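Local coordinates for 3-oxoacyl-[acyl-carrier protein] synthase (PDB 1UB7) that probably catalyses the first condensation of fatty acid synthesis, joining an acetyl group from acetyl-CoA to two carbons from malonyl-ACP, at residues A268-R273 with L286-D291; R251-A256 with L262-V267. One frame throughout, in Å; residues are numbered along the deposited sequence.

Contact 1: residues A268-R273 with L286-D291; sequences AVNVDR and LKEAVD
R273 and E288 meet head-on in a bidentate, end-on arginine-carboxylate salt bridge, NH1 and NH2 each taking one carboxylate oxygen; it pins the short helix 271-274 to helix 281-292 within the C-terminal half of the thiolase-like fold. The shorter and straighter prong runs from R273 NH2 to E288 OE1, 2.8 Å long, and stays in the guanidinium plane. Its companion, R273 NH1 to E288 OE2 at 3.2 Å, is more bent at 149° and tilts out of that plane. Both oxygens receive their N-H through the syn lone pair, and with the two flat groups close to coplanar the pairing limits how far either group can turn. The arginine chain gets there by a bend at chi3 (-73°), whereas the glutamate runs extended beyond CG. E288 OE2 is also hydrogen-bonded to the OH of Y274, the next residue, so two neighbouring residues of the short helix hold the carboxylate with three bonds. Well out of the guanidinium plane, D272 OD2 lies 3.9 Å from R273 NE, a long contact of charges alone. A lysine in place of R273 could not offer two N-H donors side by side in one plane, and would probably leave at least one E288 oxygen without a matching donor from this position and the carboxylate freer to turn.

Packing across the contact is slight: N270 CB rests 3.6 Å from E288 OE1, with the amide plane nearly perpendicular to the carboxylate. N270 stands at the N-cap position of helix 271-274, whose approach Q247 holds by bonding the backbone of A268, N270 and V271. On the same helix 281-292, L286 and A289 touch strand 242-245, as does A268, while K287 forms a salt bridge to D60 of helix 50-64.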
ATOM      1  N   ALA A 268     -24.680  12.304  -0.428  1.00 54.27           N
ATOM      2  CA  ALA A 268     -24.840  11.097   0.379  1.00 49.28           C
ATOM      3  C   ALA A 268     -24.359  11.280   1.811  1.00 42.55           C
ATOM      4  O   ALA A 268     -23.272  11.786   2.049  1.00 46.82           O
ATOM      5  CB  ALA A 268     -24.092   9.945  -0.270  1.00 50.69           C
ATOM      6  N   VAL A 269     -25.169  10.849   2.767  1.00 43.89           N
ATOM      7  CA  VAL A 269     -24.794  10.971   4.177  1.00 47.54           C
ATOM      8  C   VAL A 269     -25.135   9.724   4.973  1.00 45.13           C
ATOM      9  O   VAL A 269     -26.136   9.061   4.715  1.00 54.89           O
ATOM     10  CB  VAL A 269     -25.518  12.162   4.879  1.00 46.19           C
ATOM     11  CG1 VAL A 269     -24.903  12.407   6.255  1.00 40.83           C
ATOM     12  CG2 VAL A 269     -25.433  13.425   4.022  1.00 45.12           C
ATOM     13  N   ASN A 270     -24.288   9.407   5.941  1.00 42.10           N
ATOM     14  CA  ASN A 270     -24.520   8.273   6.813  1.00 43.44           C
ATOM     15  C   ASN A 270     -23.576   8.380   8.000  1.00 41.89           C
ATOM     16  O   ASN A 270     -23.587   7.536   8.889  1.00 42.05           O
ATOM     17  CB  ASN A 270     -24.372   6.930   6.050  1.00 49.77           C
ATOM     18  CG  ASN A 270     -22.926   6.580   5.664  1.00 55.93           C
ATOM     19  OD1 ASN A 270     -22.700   5.954   4.626  1.00 60.01           O
ATOM     20  ND2 ASN A 270     -21.956   6.942   6.505  1.00 56.52           N
ATOM     21  N   VAL A 271     -22.771   9.445   8.012  1.00 44.58           N
ATOM     22  CA  VAL A 271     -21.823   9.676   9.103  1.00 48.51           C
ATOM     23  C   VAL A 271     -22.574   9.726  10.428  1.00 52.04           C
ATOM     24  O   VAL A 271     -21.990   9.527  11.494  1.00 58.23           O
ATOM     25  CB  VAL A 271     -21.027  11.009   8.924  1.00 45.70           C
ATOM     26  CG1 VAL A 271     -21.964  12.210   8.900  1.00 50.88           C
ATOM     27  CG2 VAL A 271     -20.041  11.170  10.054  1.00 43.51           C
ATOM     28  N   ASP A 272     -23.874   9.989  10.338  1.00 55.87           N
ATOM     29  CA  ASP A 272     -24.750  10.064  11.498  1.00 57.29           C
ATOM     30  C   ASP A 272     -24.983   8.693  12.128  1.00 57.27           C
ATOM     31  O   ASP A 272     -25.155   8.577  13.346  1.00 60.49           O
ATOM     32  CB  ASP A 272     -26.091  10.684  11.089  1.00 61.16           C
ATOM     33  CG  ASP A 272     -26.745   9.964   9.913  1.00 65.76           C
ATOM     34  OD1 ASP A 272     -26.077   9.787   8.873  1.00 70.99           O
ATOM     35  OD2 ASP A 272     -27.932   9.588  10.018  1.00 64.36           O
ATOM     36  N   ARG A 273     -24.967   7.653  11.297  1.00 55.59           N
ATOM     37  CA  ARG A 273     -25.202   6.291  11.764  1.00 52.74           C
ATOM     38  C   ARG A 273     -23.961   5.409  11.905  1.00 49.96           C
ATOM     39  O   ARG A 273     -23.987   4.411  12.633  1.00 45.77           O
ATOM     40  CB  ARG A 273     -26.225   5.601  10.842  1.00 52.26           C
ATOM     41  CG  ARG A 273     -27.648   6.070  11.066  1.00 47.75           C
ATOM     42  CD  ARG A 273     -28.656   5.429  10.126  1.00 54.88           C
ATOM     43  NE  ARG A 273     -28.553   5.948   8.763  1.00 64.45           N
ATOM     44  CZ  ARG A 273     -27.849   5.372   7.791  1.00 64.82           C
ATOM     45  NH1 ARG A 273     -27.183   4.249   8.027  1.00 65.08           N
ATOM     46  NH2 ARG A 273     -27.810   5.919   6.586  1.00 62.89           N
ATOM     47  N   LEU A 286     -22.072   4.467  -0.947  1.00 41.07           N
ATOM     48  CA  LEU A 286     -22.514   4.083  -2.291  1.00 39.59           C
ATOM     49  C   LEU A 286     -23.533   2.952  -2.234  1.00 37.61           C
ATOM     50  O   LEU A 286     -24.508   2.942  -2.994  1.00 35.28           O
ATOM     51  CB  LEU A 286     -21.331   3.631  -3.146  1.00 37.00           C
ATOM     52  CG  LEU A 286     -20.357   4.726  -3.552  1.00 36.95           C
ATOM     53  CD1 LEU A 286     -19.097   4.098  -4.106  1.00 36.06           C
ATOM     54  CD2 LEU A 286     -21.015   5.639  -4.562  1.00 35.01           C
ATOM     55  N   LYS A 287     -23.292   1.999  -1.334  1.00 36.67           N
ATOM     56  CA  LYS A 287     -24.176   0.848  -1.174  1.00 40.07           C
ATOM     57  C   LYS A 287     -25.596   1.293  -0.839  1.00 42.67           C
ATOM     58  O   LYS A 287     -26.553   0.826  -1.463  1.00 42.03           O
ATOM     59  CB  LYS A 287     -23.667  -0.092  -0.075  1.00 35.08           C
ATOM     60  CG  LYS A 287     -24.592  -1.285   0.153  1.00 33.98           C
ATOM     61  CD  LYS A 287     -24.252  -2.037   1.431  1.00 33.59           C
ATOM     62  CE  LYS A 287     -25.210  -3.198   1.653  1.00 27.62           C
ATOM     63  NZ  LYS A 287     -24.783  -3.999   2.818  1.00 25.92           N
ATOM     64  N   GLU A 288     -25.735   2.192   0.138  1.00 43.35           N
ATOM     65  CA  GLU A 288     -27.060   2.688   0.512  1.00 48.36           C
ATOM     66  C   GLU A 288     -27.727   3.437  -0.660  1.00 44.97           C
ATOM     67  O   GLU A 288     -28.918   3.255  -0.931  1.00 43.21           O
ATOM     68  CB  GLU A 288     -26.965   3.602   1.732  1.00 43.03           C
ATOM     69  CG  GLU A 288     -26.199   2.975   2.878  1.00 62.55           C
ATOM     70  CD  GLU A 288     -26.538   3.586   4.228  1.00 67.99           C
ATOM     71  OE1 GLU A 288     -26.714   4.823   4.304  1.00 67.93           O
ATOM     72  OE2 GLU A 288     -26.618   2.822   5.216  1.00 71.07           O
ATOM     73  N   ALA A 289     -26.949   4.262  -1.355  1.00 35.90           N
ATOM     74  CA  ALA A 289     -27.461   5.019  -2.485  1.00 33.29           C
ATOM     75  C   ALA A 289     -27.920   4.096  -3.608  1.00 41.41           C
ATOM     76  O   ALA A 289     -28.942   4.344  -4.257  1.00 43.31           O
ATOM     77  CB  ALA A 289     -26.398   5.972  -3.001  1.00 33.78           C
ATOM     78  N   VAL A 290     -27.161   3.036  -3.855  1.00 38.33           N
ATOM     79  CA  VAL A 290     -27.545   2.109  -4.903  1.00 36.97           C
ATOM     80  C   VAL A 290     -28.872   1.481  -4.528  1.00 39.04           C
ATOM     81  O   VAL A 290     -29.810   1.468  -5.329  1.00 39.74           O
ATOM     82  CB  VAL A 290     -26.478   1.010  -5.103  1.00 33.01           C
ATOM     83  CG1 VAL A 290     -27.053  -0.147  -5.897  1.00 30.90           C
ATOM     84  CG2 VAL A 290     -25.283   1.601  -5.828  1.00 35.21           C
ATOM     85  N   ASP A 291     -28.948   0.989  -3.294  1.00 39.22           N
ATOM     86  CA  ASP A 291     -30.151   0.330  -2.798  1.00 42.85           C
ATOM     87  C   ASP A 291     -31.382   1.227  -2.682  1.00 46.39           C
ATOM     88  O   ASP A 291     -32.505   0.725  -2.728  1.00 50.31           O
ATOM     89  CB  ASP A 291     -29.875  -0.344  -1.444  1.00 42.28           C
ATOM     90  CG  ASP A 291     -28.956  -1.557  -1.572  1.00 40.84           C
ATOM     91  OD1 ASP A 291     -28.745  -2.023  -2.711  1.00 46.86           O
ATOM     92  OD2 ASP A 291     -28.450  -2.050  -0.540  1.00 37.96           O
TER

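Contact 2: residues R251-A256 with L262-V267; sequences RIIDAA and LPWERV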
ATOM      1  N   ARG A 251     -20.601  18.942   9.376  1.00 76.73           N
ATOM      2  CA  ARG A 251     -20.348  20.364   9.148  1.00 75.43           C
ATOM      3  C   ARG A 251     -19.489  20.516   7.901  1.00 69.98           C
ATOM      4  O   ARG A 251     -19.751  21.376   7.054  1.00 62.83           O
ATOM      5  CB  ARG A 251     -19.622  20.992  10.349  1.00 79.03           C
ATOM      6  CG  ARG A 251     -20.289  20.727  11.697  1.00 83.62           C
ATOM      7  CD  ARG A 251     -21.765  21.097  11.667  1.00 85.20           C
ATOM      8  NE  ARG A 251     -22.577  20.123  12.393  1.00 85.95           N
ATOM      9  CZ  ARG A 251     -23.862  19.888  12.139  1.00 85.14           C
ATOM     10  NH1 ARG A 251     -24.480  20.559  11.177  1.00 87.36           N
ATOM     11  NH2 ARG A 251     -24.521  18.967  12.834  1.00 82.51           N
ATOM     12  N   ILE A 252     -18.472  19.662   7.800  1.00 64.78           N
ATOM     13  CA  ILE A 252     -17.540  19.666   6.678  1.00 63.07           C
ATOM     14  C   ILE A 252     -18.253  19.335   5.367  1.00 62.42           C
ATOM     15  O   ILE A 252     -18.024  19.976   4.338  1.00 60.34           O
ATOM     16  CB  ILE A 252     -16.383  18.654   6.923  1.00 63.95           C
ATOM     17  CG1 ILE A 252     -15.629  19.033   8.208  1.00 60.52           C
ATOM     18  CG2 ILE A 252     -15.441  18.618   5.712  1.00 63.01           C
ATOM     19  CD1 ILE A 252     -14.385  18.214   8.492  1.00 54.69           C
ATOM     20  N   ILE A 253     -19.125  18.335   5.414  1.00 62.57           N
ATOM     21  CA  ILE A 253     -19.885  17.921   4.237  1.00 66.40           C
ATOM     22  C   ILE A 253     -20.824  19.061   3.875  1.00 66.28           C
ATOM     23  O   ILE A 253     -20.978  19.430   2.710  1.00 63.87           O
ATOM     24  CB  ILE A 253     -20.726  16.647   4.542  1.00 64.63           C
ATOM     25  CG1 ILE A 253     -19.787  15.508   4.965  1.00 71.22           C
ATOM     26  CG2 ILE A 253     -21.574  16.260   3.321  1.00 52.35           C
ATOM     27  CD1 ILE A 253     -20.478  14.313   5.623  1.00 70.32           C
ATOM     28  N   ASP A 254     -21.453  19.605   4.910  1.00 72.60           N
ATOM     29  CA  ASP A 254     -22.396  20.710   4.801  1.00 72.02           C
ATOM     30  C   ASP A 254     -21.676  21.875   4.136  1.00 71.94           C
ATOM     31  O   ASP A 254     -22.041  22.319   3.038  1.00 69.27           O
ATOM     32  CB  ASP A 254     -22.845  21.099   6.213  1.00 73.66           C
ATOM     33  CG  ASP A 254     -24.054  21.995   6.223  1.00 71.27           C
ATOM     34  OD1 ASP A 254     -24.696  22.142   5.158  1.00 66.98           O
ATOM     35  OD2 ASP A 254     -24.359  22.535   7.311  1.00 64.90           O
ATOM     36  N   ALA A 255     -20.631  22.337   4.821  1.00 68.50           N
ATOM     37  CA  ALA A 255     -19.804  23.442   4.371  1.00 67.55           C
ATOM     38  C   ALA A 255     -19.325  23.282   2.930  1.00 71.85           C
ATOM     39  O   ALA A 255     -19.230  24.261   2.190  1.00 75.14           O
ATOM     40  CB  ALA A 255     -18.618  23.587   5.300  1.00 53.67           C
ATOM     41  N   ALA A 256     -19.027  22.047   2.530  1.00 74.66           N
ATOM     42  CA  ALA A 256     -18.543  21.779   1.176  1.00 77.59           C
ATOM     43  C   ALA A 256     -19.661  21.747   0.136  1.00 78.83           C
ATOM     44  O   ALA A 256     -19.435  22.056  -1.039  1.00 78.49           O
ATOM     45  CB  ALA A 256     -17.765  20.462   1.153  1.00 77.39           C
ATOM     46  N   LEU A 262     -25.386  23.069  -3.809  1.00 73.86           N
ATOM     47  CA  LEU A 262     -26.036  21.766  -3.836  1.00 70.55           C
ATOM     48  C   LEU A 262     -27.074  21.501  -2.757  1.00 67.22           C
ATOM     49  O   LEU A 262     -26.930  21.927  -1.608  1.00 62.38           O
ATOM     50  CB  LEU A 262     -24.981  20.657  -3.764  1.00 68.38           C
ATOM     51  CG  LEU A 262     -24.114  20.369  -4.990  1.00 69.76           C
ATOM     52  CD1 LEU A 262     -23.043  19.356  -4.607  1.00 68.77           C
ATOM     53  CD2 LEU A 262     -24.983  19.838  -6.138  1.00 66.21           C
ATOM     54  N   PRO A 263     -28.154  20.799  -3.135  1.00 68.29           N
ATOM     55  CA  PRO A 263     -29.260  20.421  -2.249  1.00 70.19           C
ATOM     56  C   PRO A 263     -28.894  19.085  -1.595  1.00 71.00           C
ATOM     57  O   PRO A 263     -28.280  18.232  -2.242  1.00 73.40           O
ATOM     58  CB  PRO A 263     -30.443  20.303  -3.209  1.00 67.83           C
ATOM     59  CG  PRO A 263     -29.803  19.811  -4.467  1.00 67.70           C
ATOM     60  CD  PRO A 263     -28.535  20.634  -4.554  1.00 65.81           C
ATOM     61  N   TRP A 264     -29.256  18.903  -0.326  1.00 71.76           N
ATOM     62  CA  TRP A 264     -28.925  17.669   0.387  1.00 70.90           C
ATOM     63  C   TRP A 264     -29.323  16.377  -0.322  1.00 72.47           C
ATOM     64  O   TRP A 264     -28.813  15.305  -0.002  1.00 72.76           O
ATOM     65  CB  TRP A 264     -29.536  17.688   1.782  1.00 66.65           C
ATOM     66  CG  TRP A 264     -28.739  18.480   2.753  1.00 69.25           C
ATOM     67  CD1 TRP A 264     -29.048  19.703   3.264  1.00 67.66           C
ATOM     68  CD2 TRP A 264     -27.487  18.104   3.338  1.00 74.46           C
ATOM     69  NE1 TRP A 264     -28.070  20.116   4.139  1.00 67.09           N
ATOM     70  CE2 TRP A 264     -27.098  19.153   4.203  1.00 71.55           C
ATOM     71  CE3 TRP A 264     -26.653  16.981   3.216  1.00 71.41           C
ATOM     72  CZ2 TRP A 264     -25.912  19.114   4.944  1.00 70.59           C
ATOM     73  CZ3 TRP A 264     -25.473  16.944   3.955  1.00 65.35           C
ATOM     74  CH2 TRP A 264     -25.116  18.005   4.809  1.00 67.92           C
ATOM     75  N   GLU A 265     -30.233  16.491  -1.284  1.00 73.92           N
ATOM     76  CA  GLU A 265     -30.721  15.348  -2.053  1.00 73.92           C
ATOM     77  C   GLU A 265     -29.664  14.786  -3.011  1.00 70.99           C
ATOM     78  O   GLU A 265     -29.736  13.626  -3.421  1.00 67.48           O
ATOM     79  CB  GLU A 265     -31.944  15.780  -2.852  1.00 76.17           C
ATOM     80  CG  GLU A 265     -31.664  17.022  -3.671  1.00 85.70           C
ATOM     81  CD  GLU A 265     -32.847  17.480  -4.485  1.00 89.61           C
ATOM     82  OE1 GLU A 265     -33.318  16.705  -5.346  1.00 96.14           O
ATOM     83  OE2 GLU A 265     -33.300  18.621  -4.265  1.00 89.50           O
ATOM     84  N   ARG A 266     -28.696  15.621  -3.375  1.00 68.57           N
ATOM     85  CA  ARG A 266     -27.629  15.217  -4.284  1.00 68.42           C
ATOM     86  C   ARG A 266     -26.324  14.984  -3.530  1.00 65.79           C
ATOM     87  O   ARG A 266     -25.243  15.054  -4.105  1.00 66.66           O
ATOM     88  CB  ARG A 266     -27.430  16.284  -5.363  1.00 70.81           C
ATOM     89  CG  ARG A 266     -28.528  16.298  -6.415  1.00 71.39           C
ATOM     90  CD  ARG A 266     -28.498  17.578  -7.230  1.00 78.80           C
ATOM     91  NE  ARG A 266     -27.222  17.787  -7.910  1.00 82.53           N
ATOM     92  CZ  ARG A 266     -26.946  18.845  -8.667  1.00 82.18           C
ATOM     93  NH1 ARG A 266     -27.859  19.792  -8.834  1.00 82.36           N
ATOM     94  NH2 ARG A 266     -25.762  18.952  -9.263  1.00 81.67           N
ATOM     95  N   VAL A 267     -26.445  14.711  -2.236  1.00 60.19           N
ATOM     96  CA  VAL A 267     -25.304  14.447  -1.375  1.00 55.89           C
ATOM     97  C   VAL A 267     -25.611  13.257  -0.478  1.00 58.79           C
ATOM     98  O   VAL A 267     -26.664  13.216   0.164  1.00 58.51           O
ATOM     99  CB  VAL A 267     -24.993  15.640  -0.480  1.00 55.84           C
ATOM    100  CG1 VAL A 267     -23.986  15.235   0.592  1.00 52.86           C
ATOM    101  CG2 VAL A 267     -24.449  16.783  -1.329  1.00 60.09           C
TER
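W264 and V267 carry the contact with helix 250-258: the loop after that helix, with its 3-10 turn, packs back on it, in the C-terminal half of the thiolase-like fold. L262 opens the segment, its side chain reaching F243 of strand 242-245 and its carbonyl O accepting a hydrogen bond from R257. After P263 the backbone tightens into a short 3-10 turn at 264-265, closed by R266 N bonding to P263 O at 2.9 Å. W264 swings its indole from this turn across the helix. The six-membered ring does the touching: CH2 comes within 3.8 Å of D254 CA, and CZ2 lies 3.3 Å from D254 OD1. Because D254 CG is anti to the backbone N (chi1 -166°), its carboxylate is brought beside the indole, the two planes inclined by 37°. No hydrogen bond joins that pair; D254 OD1 instead forms a salt bridge with R257, whose guanidinium also makes a cation-pi contact with W264. Charge and aromatic ring are thus tied together along one flank of the helix. R266 then meets F243, and its backbone bonds to that strand residue. Last comes the buried V267, crossing obliquely to I253. A single methyl, I253 CG2, serves both apolar partners, sitting 4.0 Å from W264 CZ3 and 3.8 Å from V267 CG1.

Contact 2 closes at V267, one residue before contact 1 opens at A268, so the two stand in series along the chain with their centres about 13 Å apart. They touch through side chains: V269 CG2 packs at 3.5 Å on W264 CZ3, and V271 CG1 lies 4.2 Å from I253 CD1. Both lie close to the predicted active site, the side chain of I253 being about 7 Å and that of N270 about 8 Å from that of H246. The side chain of N276, also predicted to be an active-site residue, is about 9 Å from the side chains of I253 and N270. R251, at the start of contact 2, ends the predicted ACP-binding region.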